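Local coordinates for protein naphthalene dioxygenase large subunit (Rhodococcus sp., PDB 2B1X) that belongs to the large subunits of Rieske-type non-heme iron oxygenases, with a [2Fe-2S] cluster in one domain and a mononuclear iron in the other, at residues A[263-268]-A[286-291]; A[291-296]-A[305-310]; A[270-275]-A[341-346]; A[173-178]-A[279-284]; A[240-245]-A[416-421]. One frame throughout, in Å; residues are numbered along the deposited sequence.

Contact 1: residues A[263-268]-A[286-291]; sequences PEFMGL and EIFRPT
The phenyl ring of F265 has R289 CG over one face, 4.3 Å from CG to the ring centroid, and F288 CD2 near its plane at the edge. R289 in turn offers a face of its guanidinium to the rim of that ring, with F265 CZ 3.5 Å from NH1 and the two planes 56° apart. The guanidinium edge is taken up by carboxylates. R289 NE and NH2 grip E286 side-on, one nitrogen to each oxygen, and NH2 reaches the syn lone pair of OE2 at 2.7 Å. R289 NH1 turns to E264 OE1, 2.9 Å away, in the guanidinium plane but from above the plane of that carboxylate, a more bent bond. The three residues form a salt-bridge network that should hold the guanidinium against rotation. It joins the loop before helix 270-279 to the end of helix 282-288, where F288 to T291 make a type I beta turn within the catalytic domain. Backbone adds a nearly straight bond from F265 N to R289 O, 2.8 Å. Deeper in, F288 has CG anti to its N (chi1 -172°), which carries its ring across to M266 and L268. L268 CD1 meets its edge, and M266 SD lies obliquely 3.7 Å from F288 CE1, a Met-aromatic contact. A water accepts from M266 N at 2.9 Å and sits within hydrogen-bonding distance of the carbonyl oxygens of R289 and T291.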
# COMPACT_ATOMS: atom_id res chain seq x y z
N PRO A 263 42.56 18.34 19.44
CA PRO A 263 42.41 19.78 19.23
C PRO A 263 41.20 20.34 19.99
O PRO A 263 40.12 19.73 20.00
CB PRO A 263 42.20 19.89 17.72
CG PRO A 263 42.99 18.74 17.16
CD PRO A 263 42.87 17.63 18.18
N GLU A 264 41.40 21.48 20.64
CA GLU A 264 40.33 22.14 21.37
C GLU A 264 39.21 22.60 20.44
O GLU A 264 39.43 22.83 19.25
CB GLU A 264 40.87 23.33 22.15
CG GLU A 264 41.84 22.94 23.25
CD GLU A 264 42.40 24.14 24.01
OE1 GLU A 264 42.30 25.29 23.52
OE2 GLU A 264 42.96 23.91 25.11
N PHE A 265 38.01 22.71 21.00
CA PHE A 265 36.87 23.23 20.27
C PHE A 265 36.60 22.37 19.03
O PHE A 265 36.33 22.89 17.95
CB PHE A 265 37.11 24.70 19.90
CG PHE A 265 37.44 25.59 21.08
CD1 PHE A 265 38.68 26.22 21.17
CD2 PHE A 265 36.51 25.80 22.10
CE1 PHE A 265 38.99 27.06 22.25
CE2 PHE A 265 36.80 26.60 23.19
CZ PHE A 265 38.06 27.25 23.26
N MET A 266 36.72 21.05 19.20
CA MET A 266 36.40 20.07 18.15
C MET A 266 37.27 20.27 16.92
O MET A 266 36.91 19.86 15.81
CB MET A 266 34.92 20.17 17.74
CG MET A 266 33.96 19.83 18.85
SD MET A 266 32.30 19.70 18.21
CE MET A 266 32.38 17.98 17.53
N GLY A 267 38.40 20.95 17.11
CA GLY A 267 39.26 21.30 15.99
C GLY A 267 38.63 22.23 14.96
O GLY A 267 39.02 22.23 13.78
N LEU A 268 37.68 23.06 15.38
CA LEU A 268 37.12 24.06 14.48
C LEU A 268 38.17 25.01 13.93
O LEU A 268 39.22 25.24 14.58
CB LEU A 268 36.02 24.85 15.17
CG LEU A 268 34.71 24.09 15.36
CD1 LEU A 268 33.86 24.86 16.34
CD2 LEU A 268 33.98 23.85 14.02
N GLU A 286 34.35 27.10 28.24
CA GLU A 286 35.03 26.00 28.93
C GLU A 286 34.29 24.65 28.86
O GLU A 286 34.93 23.60 28.84
CB GLU A 286 35.38 26.38 30.39
CG GLU A 286 36.45 27.47 30.51
CD GLU A 286 37.64 27.27 29.57
OE1 GLU A 286 38.25 26.16 29.59
OE2 GLU A 286 37.96 28.21 28.81
N ILE A 287 32.97 24.67 28.81
CA ILE A 287 32.23 23.42 28.55
C ILE A 287 32.51 22.91 27.13
O ILE A 287 32.71 21.71 26.93
CB ILE A 287 30.70 23.60 28.83
CG1 ILE A 287 30.46 23.65 30.34
CG2 ILE A 287 29.87 22.54 28.12
CD1 ILE A 287 29.07 24.17 30.75
N PHE A 288 32.58 23.82 26.15
CA PHE A 288 32.81 23.40 24.76
C PHE A 288 34.25 22.97 24.50
O PHE A 288 34.50 22.12 23.64
CB PHE A 288 32.41 24.50 23.77
CG PHE A 288 32.44 24.07 22.33
CD1 PHE A 288 31.78 22.90 21.91
CD2 PHE A 288 33.10 24.84 21.37
CE1 PHE A 288 31.78 22.49 20.56
CE2 PHE A 288 33.10 24.44 20.02
CZ PHE A 288 32.45 23.26 19.62
N ARG A 289 35.19 23.55 25.24
CA ARG A 289 36.61 23.39 24.90
C ARG A 289 37.09 21.93 24.63
O ARG A 289 37.81 21.70 23.65
CB ARG A 289 37.48 24.05 25.96
CG ARG A 289 38.95 24.14 25.58
CD ARG A 289 39.86 24.68 26.69
NE ARG A 289 39.52 26.07 27.01
CZ ARG A 289 39.99 27.13 26.36
NH1 ARG A 289 40.83 26.98 25.35
NH2 ARG A 289 39.62 28.35 26.73
N PRO A 290 36.75 20.99 25.51
CA PRO A 290 37.18 19.60 25.35
C PRO A 290 36.12 18.68 24.68
O PRO A 290 36.23 17.47 24.76
CB PRO A 290 37.40 19.16 26.79
CG PRO A 290 36.39 19.93 27.58
CD PRO A 290 35.98 21.15 26.76
N THR A 291 35.12 19.24 24.02
CA THR A 291 34.04 18.42 23.43
C THR A 291 34.49 17.60 22.23
O THR A 291 35.26 18.08 21.40
CB THR A 291 32.89 19.34 23.01
OG1 THR A 291 32.25 19.85 24.20
CG2 THR A 291 31.78 18.57 22.26
O HOH W 1 37.33 19.74 21.73

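Contact 2: residues A[291-296]-A[305-310]; sequences TAFIHG and GNFLMG
Strands 293-298 and 302-309 form an antiparallel beta hairpin in the large sheet of the Bet v 1-like catalytic domain, and here their backbones pair. I294 and N306 are the hydrogen-bonded pair: N306 N gives a nearly straight bond to I294 O at 2.8 Å, in the carbonyl plane, and I294 N returns one to N306 O at 2.9 Å. F293 with F307 and H295 with G305 are the non-hydrogen-bonded pairs. Beyond F293 the pairing weakens, and L308 N reaches A292 O by a weak, bent bond. There A292 and F293 together face I254 on the next strand, a classic beta bulge. I294 and N306 put their side chains on one face, where CB meets CB and the N306 amide goes on to F320 O and R183. The opposite face carries F293, H295 and F307, and the F307 side chain is about 7 Å from the iron(III) ion. H295 CB lies at the edge of the F307 ring, while the imidazole nitrogens bond to D418 and F210 O. The F293 and F307 rings meet obliquely, planes at 65°. F293 has CG beside its backbone N (chi1 -52°), and this carries CD2 to 3.6 Å from F307 CD2.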
# COMPACT_ATOMS: atom_id res chain seq x y z
N THR A 291 35.12 19.24 24.02
CA THR A 291 34.04 18.42 23.43
C THR A 291 34.49 17.60 22.23
O THR A 291 35.26 18.08 21.40
CB THR A 291 32.89 19.34 23.01
OG1 THR A 291 32.25 19.85 24.20
CG2 THR A 291 31.78 18.57 22.26
N ALA A 292 34.01 16.35 22.17
CA ALA A 292 34.07 15.51 20.97
C ALA A 292 32.67 15.18 20.40
O ALA A 292 32.49 15.10 19.17
CB ALA A 292 34.80 14.21 21.29
N PHE A 293 31.69 14.98 21.28
CA PHE A 293 30.31 14.69 20.87
C PHE A 293 29.31 15.46 21.70
O PHE A 293 29.43 15.53 22.94
CB PHE A 293 29.97 13.22 21.02
CG PHE A 293 30.94 12.31 20.36
CD1 PHE A 293 31.88 11.62 21.12
CD2 PHE A 293 30.92 12.13 18.98
CE1 PHE A 293 32.79 10.77 20.52
CE2 PHE A 293 31.85 11.30 18.37
CZ PHE A 293 32.79 10.63 19.14
N ILE A 294 28.32 16.03 21.02
CA ILE A 294 27.14 16.55 21.69
C ILE A 294 25.96 15.93 20.97
O ILE A 294 25.88 15.98 19.75
CB ILE A 294 27.03 18.08 21.55
CG1 ILE A 294 28.21 18.78 22.20
CG2 ILE A 294 25.73 18.59 22.16
CD1 ILE A 294 28.38 20.25 21.69
N HIS A 295 25.04 15.40 21.75
CA HIS A 295 23.80 14.84 21.21
C HIS A 295 22.64 15.28 22.11
O HIS A 295 22.79 15.31 23.32
CB HIS A 295 23.89 13.32 21.15
CG HIS A 295 24.14 12.69 22.50
ND1 HIS A 295 23.13 12.23 23.31
CD2 HIS A 295 25.30 12.50 23.19
CE1 HIS A 295 23.66 11.75 24.43
NE2 HIS A 295 24.97 11.88 24.37
N GLY A 296 21.49 15.63 21.52
CA GLY A 296 20.37 16.08 22.31
C GLY A 296 19.08 16.13 21.54
O GLY A 296 19.04 15.98 20.31
N GLY A 305 23.00 16.49 16.49
CA GLY A 305 24.27 15.80 16.65
C GLY A 305 25.44 16.66 16.23
O GLY A 305 25.48 17.11 15.09
N ASN A 306 26.38 16.92 17.14
CA ASN A 306 27.56 17.69 16.80
C ASN A 306 28.71 16.78 17.15
O ASN A 306 29.08 16.64 18.33
CB ASN A 306 27.61 19.01 17.59
CG ASN A 306 28.61 20.06 17.01
OD1 ASN A 306 28.66 21.17 17.50
ND2 ASN A 306 29.38 19.70 15.99
N PHE A 307 29.25 16.12 16.13
CA PHE A 307 30.15 14.98 16.33
C PHE A 307 31.46 15.18 15.59
O PHE A 307 31.52 15.82 14.54
CB PHE A 307 29.53 13.68 15.82
CG PHE A 307 28.21 13.29 16.44
CD1 PHE A 307 27.29 12.58 15.70
CD2 PHE A 307 27.89 13.61 17.77
CE1 PHE A 307 26.04 12.17 16.26
CE2 PHE A 307 26.64 13.23 18.32
CZ PHE A 307 25.73 12.50 17.56
N LEU A 308 32.51 14.56 16.11
CA LEU A 308 33.85 14.62 15.51
C LEU A 308 34.10 13.23 14.94
O LEU A 308 34.15 12.27 15.71
CB LEU A 308 34.86 14.91 16.61
CG LEU A 308 36.13 15.77 16.52
CD1 LEU A 308 37.19 15.15 17.42
CD2 LEU A 308 36.65 16.00 15.10
N MET A 309 34.21 13.09 13.62
CA MET A 309 34.22 11.75 12.98
C MET A 309 34.94 11.75 11.64
O MET A 309 34.93 12.77 10.92
CB MET A 309 32.79 11.21 12.78
CG MET A 309 32.61 9.71 13.14
SD MET A 309 31.29 9.44 14.35
CE MET A 309 30.22 10.68 13.91
N GLY A 310 35.60 10.63 11.34
CA GLY A 310 36.22 10.40 10.04
C GLY A 310 35.21 10.26 8.90
O GLY A 310 34.06 9.81 9.12

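Contact 3: residues A[270-275]-A[341-346]; sequences ENIVEE and LVEKDA
N271 ND2 donates to the backbone oxygen D345 O at 2.9 Å, the one hydrogen bond between 270-275 and 341-346, joining helix 270-279 to the turn at the end of strand 333-343. The N-H points well at its target (158°), and the oxygen lies in the plane of the N271 amide. Seen from the acceptor the fit is less regular, since ND2 stands above the carbonyl plane of D345, 51° out of it. N271 places its CG between the backbone N and the carbonyl carbon (chi1 63°), and from there the amide reaches across to the turn. One residue on, I272 supplies the apolar part. I272 CD1 comes to 3.8 Å from E343 CB and 4.0 Å from A346 N, while its CG2 lies 4.0 Å from E343 CG, the two side chains passing at a slant. E343 bends at its second torsion, and its carboxylate leaves the contact for a salt bridge to R183. Two carboxylates also approach: E275 OE2 and D345 OD2 are 4.4 Å apart, a like-charge approach that may be slightly unfavourable; E275 OE1 accepts from D185 N. E343 to A346 form a type I beta turn, closed by A346 N to E343 O. Through it the end of strand 333-343, paired with strand 188-199 at the margin of the sheet, rests against the first turns of helix 270-279 shortly before helix 348-361 begins.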
# COMPACT_ATOMS: atom_id res chain seq x y z
N GLU A 270 40.35 28.25 12.86
CA GLU A 270 40.89 29.30 13.73
C GLU A 270 40.00 30.55 13.80
O GLU A 270 39.85 31.14 14.88
CB GLU A 270 42.30 29.66 13.28
CG GLU A 270 43.29 28.52 13.45
CD GLU A 270 43.57 27.73 12.16
OE1 GLU A 270 42.60 27.19 11.51
OE2 GLU A 270 44.79 27.64 11.81
N ASN A 271 39.42 30.95 12.67
CA ASN A 271 38.57 32.13 12.68
C ASN A 271 37.28 31.91 13.47
O ASN A 271 36.78 32.84 14.11
CB ASN A 271 38.31 32.66 11.25
CG ASN A 271 37.55 31.68 10.37
OD1 ASN A 271 37.92 30.51 10.26
ND2 ASN A 271 36.52 32.17 9.71
N ILE A 272 36.75 30.69 13.43
CA ILE A 272 35.56 30.35 14.19
C ILE A 272 35.86 30.29 15.69
O ILE A 272 35.06 30.73 16.52
CB ILE A 272 34.91 29.01 13.66
CG1 ILE A 272 34.65 29.08 12.13
CG2 ILE A 272 33.65 28.71 14.39
CD1 ILE A 272 33.77 30.25 11.64
N VAL A 273 37.02 29.75 16.05
CA VAL A 273 37.43 29.70 17.45
C VAL A 273 37.60 31.12 18.02
O VAL A 273 37.15 31.40 19.12
CB VAL A 273 38.73 28.90 17.63
CG1 VAL A 273 39.28 29.04 19.06
CG2 VAL A 273 38.51 27.44 17.29
N GLU A 274 38.22 32.01 17.24
CA GLU A 274 38.31 33.42 17.58
C GLU A 274 36.94 33.98 17.95
O GLU A 274 36.78 34.60 19.01
CB GLU A 274 38.81 34.21 16.38
CG GLU A 274 40.22 34.76 16.47
CD GLU A 274 40.43 35.91 15.49
OE1 GLU A 274 40.27 35.70 14.25
OE2 GLU A 274 40.74 37.04 15.95
N GLU A 275 35.97 33.75 17.07
CA GLU A 275 34.64 34.34 17.20
C GLU A 275 33.92 33.73 18.41
O GLU A 275 33.34 34.45 19.22
CB GLU A 275 33.85 34.22 15.88
CG GLU A 275 34.50 35.03 14.74
CD GLU A 275 33.77 34.93 13.40
OE1 GLU A 275 32.72 34.24 13.31
OE2 GLU A 275 34.24 35.58 12.44
N LEU A 341 24.64 21.37 8.70
CA LEU A 341 24.89 22.80 8.89
C LEU A 341 26.36 23.06 9.11
O LEU A 341 27.06 22.21 9.64
CB LEU A 341 24.10 23.37 10.07
CG LEU A 341 22.55 23.36 9.95
CD1 LEU A 341 22.01 22.06 10.37
CD2 LEU A 341 21.96 24.49 10.82
N VAL A 342 26.83 24.23 8.71
CA VAL A 342 28.23 24.63 8.93
C VAL A 342 28.29 26.16 8.99
O VAL A 342 27.44 26.86 8.41
CB VAL A 342 29.18 24.01 7.85
CG1 VAL A 342 28.91 24.60 6.45
CG2 VAL A 342 30.69 24.11 8.25
N GLU A 343 29.28 26.68 9.72
CA GLU A 343 29.42 28.12 9.91
C GLU A 343 29.66 28.73 8.54
O GLU A 343 30.49 28.23 7.79
CB GLU A 343 30.59 28.40 10.87
CG GLU A 343 30.26 28.16 12.35
CD GLU A 343 30.28 26.69 12.80
OE1 GLU A 343 29.91 26.45 13.98
OE2 GLU A 343 30.67 25.76 12.02
N LYS A 344 28.91 29.79 8.22
CA LYS A 344 29.02 30.44 6.91
C LYS A 344 30.46 30.86 6.57
O LYS A 344 30.86 30.79 5.41
CB LYS A 344 28.11 31.68 6.81
CG LYS A 344 26.59 31.37 6.75
CD LYS A 344 25.78 32.67 6.76
CE LYS A 344 24.29 32.38 6.95
NZ LYS A 344 23.86 32.41 8.41
N ASP A 345 31.21 31.29 7.58
CA ASP A 345 32.57 31.79 7.39
C ASP A 345 33.69 30.76 7.57
O ASP A 345 34.88 31.12 7.54
CB ASP A 345 32.86 32.99 8.31
CG ASP A 345 32.27 34.27 7.80
OD1 ASP A 345 31.85 34.33 6.61
OD2 ASP A 345 32.19 35.29 8.52
N ALA A 346 33.33 29.50 7.77
CA ALA A 346 34.34 28.45 7.75
C ALA A 346 34.98 28.43 6.36
O ALA A 346 34.32 28.75 5.37
CB ALA A 346 33.75 27.11 8.09

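Contact 4: residues A[173-178]-A[279-284]; sequences LKFYLD and RLTPEQ
Q284 reaches across to helix 174-181 with its chain extended beyond CG. CB starts it toward that helix, and Q284 CG then sits over a face of the F175 ring, 3.8 Å from the centroid and 20° off the ring normal, a CH-pi contact. With chi1 at 178° the F175 ring swings out on the carbonyl-carbon side of its backbone, beside the glutamine; E283 CB lies at the ring's edge. At the tip, NE2 spends both protons on the opposing helix. Q284 NE2 gives one to a lone pair of F175 O at 2.8 Å, in the carbonyl plane. With the other, Q284 NE2 meets D178 OD2 on its anti side at 3.2 Å, nearly in the plane of the amide though the carboxylate is turned 76° against it. Q284 OE1 points back to its own segment and accepts from T281 N at 2.9 Å. With all these bonds the buried amide is fixed in its rotation. The second oxygen of D178, OD1, is held by Y151 and K152. Beside this, L280 CD2 packs 3.4 Å from D178 O. T281 OG1 in turn accepts from Q284 N at 3.3 Å, so backbone and side chain of the two residues exchange bonds. That reciprocal pair is a capping box: T281 is the N-cap of helix 282-288, and the glutamine of the box also ties that helix's start to helix 174-181.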
# COMPACT_ATOMS: atom_id res chain seq x y z
N LEU A 173 17.76 25.19 28.37
CA LEU A 173 18.37 24.61 27.18
C LEU A 173 19.07 25.65 26.30
O LEU A 173 20.05 25.32 25.63
CB LEU A 173 17.34 23.85 26.36
CG LEU A 173 17.67 22.54 25.66
CD1 LEU A 173 17.46 22.66 24.16
CD2 LEU A 173 19.00 21.87 26.00
N LYS A 174 18.62 26.91 26.35
CA LYS A 174 19.23 27.98 25.56
C LYS A 174 20.75 28.08 25.75
O LYS A 174 21.49 28.32 24.79
CB LYS A 174 18.54 29.33 25.79
CG LYS A 174 17.06 29.31 25.31
CD LYS A 174 16.45 30.72 25.16
CE LYS A 174 16.40 31.49 26.49
NZ LYS A 174 15.73 30.67 27.55
N PHE A 175 21.21 27.91 26.99
CA PHE A 175 22.64 27.91 27.35
C PHE A 175 23.47 26.95 26.49
O PHE A 175 24.57 27.27 26.06
CB PHE A 175 22.78 27.55 28.83
CG PHE A 175 24.21 27.47 29.33
CD1 PHE A 175 24.96 26.30 29.18
CD2 PHE A 175 24.80 28.55 29.98
CE1 PHE A 175 26.27 26.24 29.65
CE2 PHE A 175 26.10 28.49 30.45
CZ PHE A 175 26.84 27.34 30.28
N TYR A 176 22.91 25.78 26.21
CA TYR A 176 23.57 24.72 25.46
C TYR A 176 23.36 24.88 23.96
O TYR A 176 24.27 24.63 23.19
CB TYR A 176 23.08 23.34 25.94
CG TYR A 176 23.37 23.15 27.40
CD1 TYR A 176 22.37 23.32 28.37
CD2 TYR A 176 24.66 22.84 27.83
CE1 TYR A 176 22.65 23.17 29.75
CE2 TYR A 176 24.95 22.69 29.19
CZ TYR A 176 23.95 22.85 30.14
OH TYR A 176 24.27 22.72 31.51
N LEU A 177 22.17 25.27 23.55
CA LEU A 177 21.93 25.57 22.13
C LEU A 177 22.92 26.62 21.60
O LEU A 177 23.43 26.50 20.49
CB LEU A 177 20.50 26.05 21.90
CG LEU A 177 19.39 24.99 22.11
CD1 LEU A 177 18.03 25.70 21.94
CD2 LEU A 177 19.50 23.79 21.15
N ASP A 178 23.21 27.62 22.41
CA ASP A 178 24.20 28.65 22.03
C ASP A 178 25.54 28.05 21.63
O ASP A 178 26.18 28.50 20.68
CB ASP A 178 24.48 29.60 23.21
CG ASP A 178 23.31 30.51 23.52
OD1 ASP A 178 22.32 30.54 22.73
OD2 ASP A 178 23.32 31.23 24.56
N ARG A 279 31.89 35.36 21.38
CA ARG A 279 30.42 35.31 21.32
C ARG A 279 29.80 34.59 22.52
O ARG A 279 28.71 34.96 22.96
CB ARG A 279 29.95 34.69 20.01
CG ARG A 279 30.30 35.48 18.77
CD ARG A 279 29.60 34.98 17.52
NE ARG A 279 28.15 35.04 17.63
CZ ARG A 279 27.44 36.10 17.29
NH1 ARG A 279 28.04 37.19 16.83
NH2 ARG A 279 26.11 36.08 17.41
N LEU A 280 30.47 33.57 23.04
CA LEU A 280 29.91 32.75 24.12
C LEU A 280 30.48 33.22 25.46
O LEU A 280 31.54 33.85 25.48
CB LEU A 280 30.23 31.27 23.91
CG LEU A 280 29.80 30.62 22.59
CD1 LEU A 280 30.46 29.25 22.46
CD2 LEU A 280 28.28 30.53 22.49
N THR A 281 29.79 32.91 26.56
CA THR A 281 30.29 33.24 27.90
C THR A 281 31.45 32.32 28.27
O THR A 281 31.53 31.19 27.78
CB THR A 281 29.20 33.15 29.01
OG1 THR A 281 28.87 31.77 29.27
CG2 THR A 281 27.87 33.80 28.57
N PRO A 282 32.34 32.78 29.15
CA PRO A 282 33.46 31.94 29.61
C PRO A 282 33.01 30.55 30.09
O PRO A 282 33.69 29.54 29.84
CB PRO A 282 34.07 32.78 30.75
CG PRO A 282 33.73 34.19 30.40
CD PRO A 282 32.35 34.12 29.77
N GLU A 283 31.85 30.47 30.74
CA GLU A 283 31.31 29.18 31.18
C GLU A 283 30.97 28.27 29.99
O GLU A 283 31.30 27.08 30.01
CB GLU A 283 30.09 29.37 32.08
CG GLU A 283 30.40 30.11 33.38
CD GLU A 283 30.29 31.63 33.27
OE1 GLU A 283 30.35 32.30 34.33
OE2 GLU A 283 30.16 32.16 32.13
N GLN A 284 30.35 28.84 28.95
CA GLN A 284 30.01 28.09 27.73
C GLN A 284 31.29 27.66 27.04
O GLN A 284 31.41 26.50 26.61
CB GLN A 284 29.14 28.94 26.79
CG GLN A 284 27.72 29.14 27.31
CD GLN A 284 26.93 30.14 26.52
OE1 GLN A 284 27.45 31.19 26.16
NE2 GLN A 284 25.66 29.83 26.25

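Contact 5: residues A[240-245]-A[416-421]; sequences GEHIHT and PLDYAE
H242 and D418 touch first through a His-carboxylate hydrogen bond: ND1 donates to OD1 at 2.9 Å with an N-H...O angle of 163°. The oxygen lies in the imidazole plane, and ND1 meets it nearly along its C-O axis, ring and carboxylate planes 48° apart. A420 CB stands over the centre of one face of the H242 ring, 3.7 Å from its centroid. L417 O approaches H242 CB at 3.1 Å, and A420 O lies 3.3 Å from H242 CE1. H242 turns its ring away from its own backbone N (chi1 -168°), which aims it into the bend of 416-421. This is where strand 240-244, near one margin of the catalytic-domain sheet, meets the loop linking strand 413-415 to helix 422-436. At the strand's start, G240 O comes to 3.1 Å from L417 CA, and E241 OE1 lies 3.5 Å from P416 CA. In the second shell H242 NE2 accepts from N423 N, so both ring nitrogens are engaged, and D418 OD2 bonds to H295. The loop also reaches another chain: E421 OE2 hydrogen-bonds H90 NE2 and salt-bridges R91 of the second subunit, residues in the pocket of its [2Fe-2S] cluster.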
# COMPACT_ATOMS: atom_id res chain seq x y z
N GLY A 240 32.07 12.30 30.17
CA GLY A 240 31.03 13.16 29.67
C GLY A 240 30.05 13.59 30.74
O GLY A 240 30.18 13.23 31.92
N GLU A 241 29.05 14.35 30.30
CA GLU A 241 28.00 14.87 31.16
C GLU A 241 26.63 14.61 30.54
O GLU A 241 26.49 14.72 29.34
CB GLU A 241 28.22 16.36 31.38
CG GLU A 241 27.56 16.91 32.63
CD GLU A 241 28.38 16.71 33.91
OE1 GLU A 241 29.56 16.30 33.84
OE2 GLU A 241 27.86 17.01 35.01
N HIS A 242 25.66 14.23 31.36
CA HIS A 242 24.26 13.91 30.96
C HIS A 242 23.34 14.97 31.60
O HIS A 242 23.26 15.05 32.83
CB HIS A 242 23.93 12.52 31.53
CG HIS A 242 22.67 11.88 31.00
ND1 HIS A 242 22.64 11.14 29.84
CD2 HIS A 242 21.43 11.77 31.53
CE1 HIS A 242 21.44 10.64 29.64
NE2 HIS A 242 20.68 10.99 30.67
N ILE A 243 22.69 15.81 30.78
CA ILE A 243 22.01 17.02 31.27
C ILE A 243 20.57 17.14 30.81
O ILE A 243 20.26 16.94 29.63
CB ILE A 243 22.75 18.30 30.79
CG1 ILE A 243 24.23 18.31 31.24
CG2 ILE A 243 21.97 19.59 31.20
CD1 ILE A 243 25.17 18.77 30.11
N HIS A 244 19.66 17.47 31.72
CA HIS A 244 18.32 17.74 31.26
C HIS A 244 17.77 18.97 31.90
O HIS A 244 18.26 19.45 32.91
CB HIS A 244 17.37 16.54 31.41
CG HIS A 244 16.91 16.30 32.81
ND1 HIS A 244 17.56 15.46 33.68
CD2 HIS A 244 15.83 16.78 33.48
CE1 HIS A 244 16.90 15.42 34.82
NE2 HIS A 244 15.84 16.21 34.72
N THR A 245 16.67 19.40 31.31
CA THR A 245 16.10 20.70 31.54
C THR A 245 14.58 20.46 31.70
O THR A 245 14.14 19.33 31.56
CB THR A 245 16.52 21.44 30.25
OG1 THR A 245 17.49 22.42 30.56
CG2 THR A 245 15.39 22.05 29.45
N PRO A 416 27.63 13.42 36.20
CA PRO A 416 29.03 13.44 35.74
C PRO A 416 29.47 12.21 34.92
O PRO A 416 30.63 11.75 35.02
CB PRO A 416 29.83 13.52 37.07
CG PRO A 416 28.96 12.74 38.07
CD PRO A 416 27.51 12.91 37.58
N LEU A 417 28.56 11.68 34.11
CA LEU A 417 28.87 10.66 33.14
C LEU A 417 27.76 10.73 32.09
O LEU A 417 26.71 11.34 32.34
CB LEU A 417 28.95 9.28 33.80
CG LEU A 417 27.64 8.57 34.23
CD1 LEU A 417 27.89 7.10 34.60
CD2 LEU A 417 26.97 9.28 35.40
N ASP A 418 27.95 10.09 30.94
CA ASP A 418 26.90 10.03 29.91
C ASP A 418 26.39 8.60 29.62
O ASP A 418 25.77 8.35 28.58
CB ASP A 418 27.35 10.79 28.64
CG ASP A 418 26.17 11.18 27.73
OD1 ASP A 418 25.00 11.28 28.20
OD2 ASP A 418 26.33 11.35 26.49
N TYR A 419 26.65 7.66 30.52
CA TYR A 419 25.89 6.42 30.56
C TYR A 419 24.80 6.61 31.62
O TYR A 419 25.02 6.34 32.79
CB TYR A 419 26.77 5.19 30.91
CG TYR A 419 27.65 4.69 29.78
CD1 TYR A 419 28.90 4.13 30.06
CD2 TYR A 419 27.25 4.80 28.42
CE1 TYR A 419 29.74 3.67 29.01
CE2 TYR A 419 28.07 4.35 27.38
CZ TYR A 419 29.33 3.78 27.69
OH TYR A 419 30.18 3.33 26.69
N ALA A 420 23.66 7.13 31.21
CA ALA A 420 22.53 7.29 32.12
C ALA A 420 21.28 7.30 31.26
O ALA A 420 21.38 7.39 30.03
CB ALA A 420 22.64 8.57 32.94
N GLU A 421 20.12 7.18 31.90
CA GLU A 421 18.84 7.23 31.20
C GLU A 421 17.91 8.27 31.84
O GLU A 421 16.66 8.25 31.63
CB GLU A 421 18.20 5.84 31.10
CG GLU A 421 18.89 4.96 30.07
CD GLU A 421 18.56 3.47 30.15
OE1 GLU A 421 18.25 2.97 31.26
OE2 GLU A 421 18.64 2.79 29.08

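Overall arrangement
All five contacts lie in the catalytic domain. Contacts 2, 3 and 5 reach its large antiparallel sheet, contact 3 at strand 333-343 and contact 5 at strand 240-244, their centres about 28 Å apart with contact 2 between them in the strand order. Contacts 1 and 4 share helix 282-288 and touch through I287 and F175, centres about 13 Å apart. Contact 1 leads into contact 2 through T291, and M266 CE packs on A292 O at 3.3 Å. Along the chain contacts 1, 3 and 4 cross one another, whereas contact 5 encloses 1, 2 and 3. H295 joins contact 2 to D418 of contact 5, thus linking the hairpin near the iron to the subunit interface.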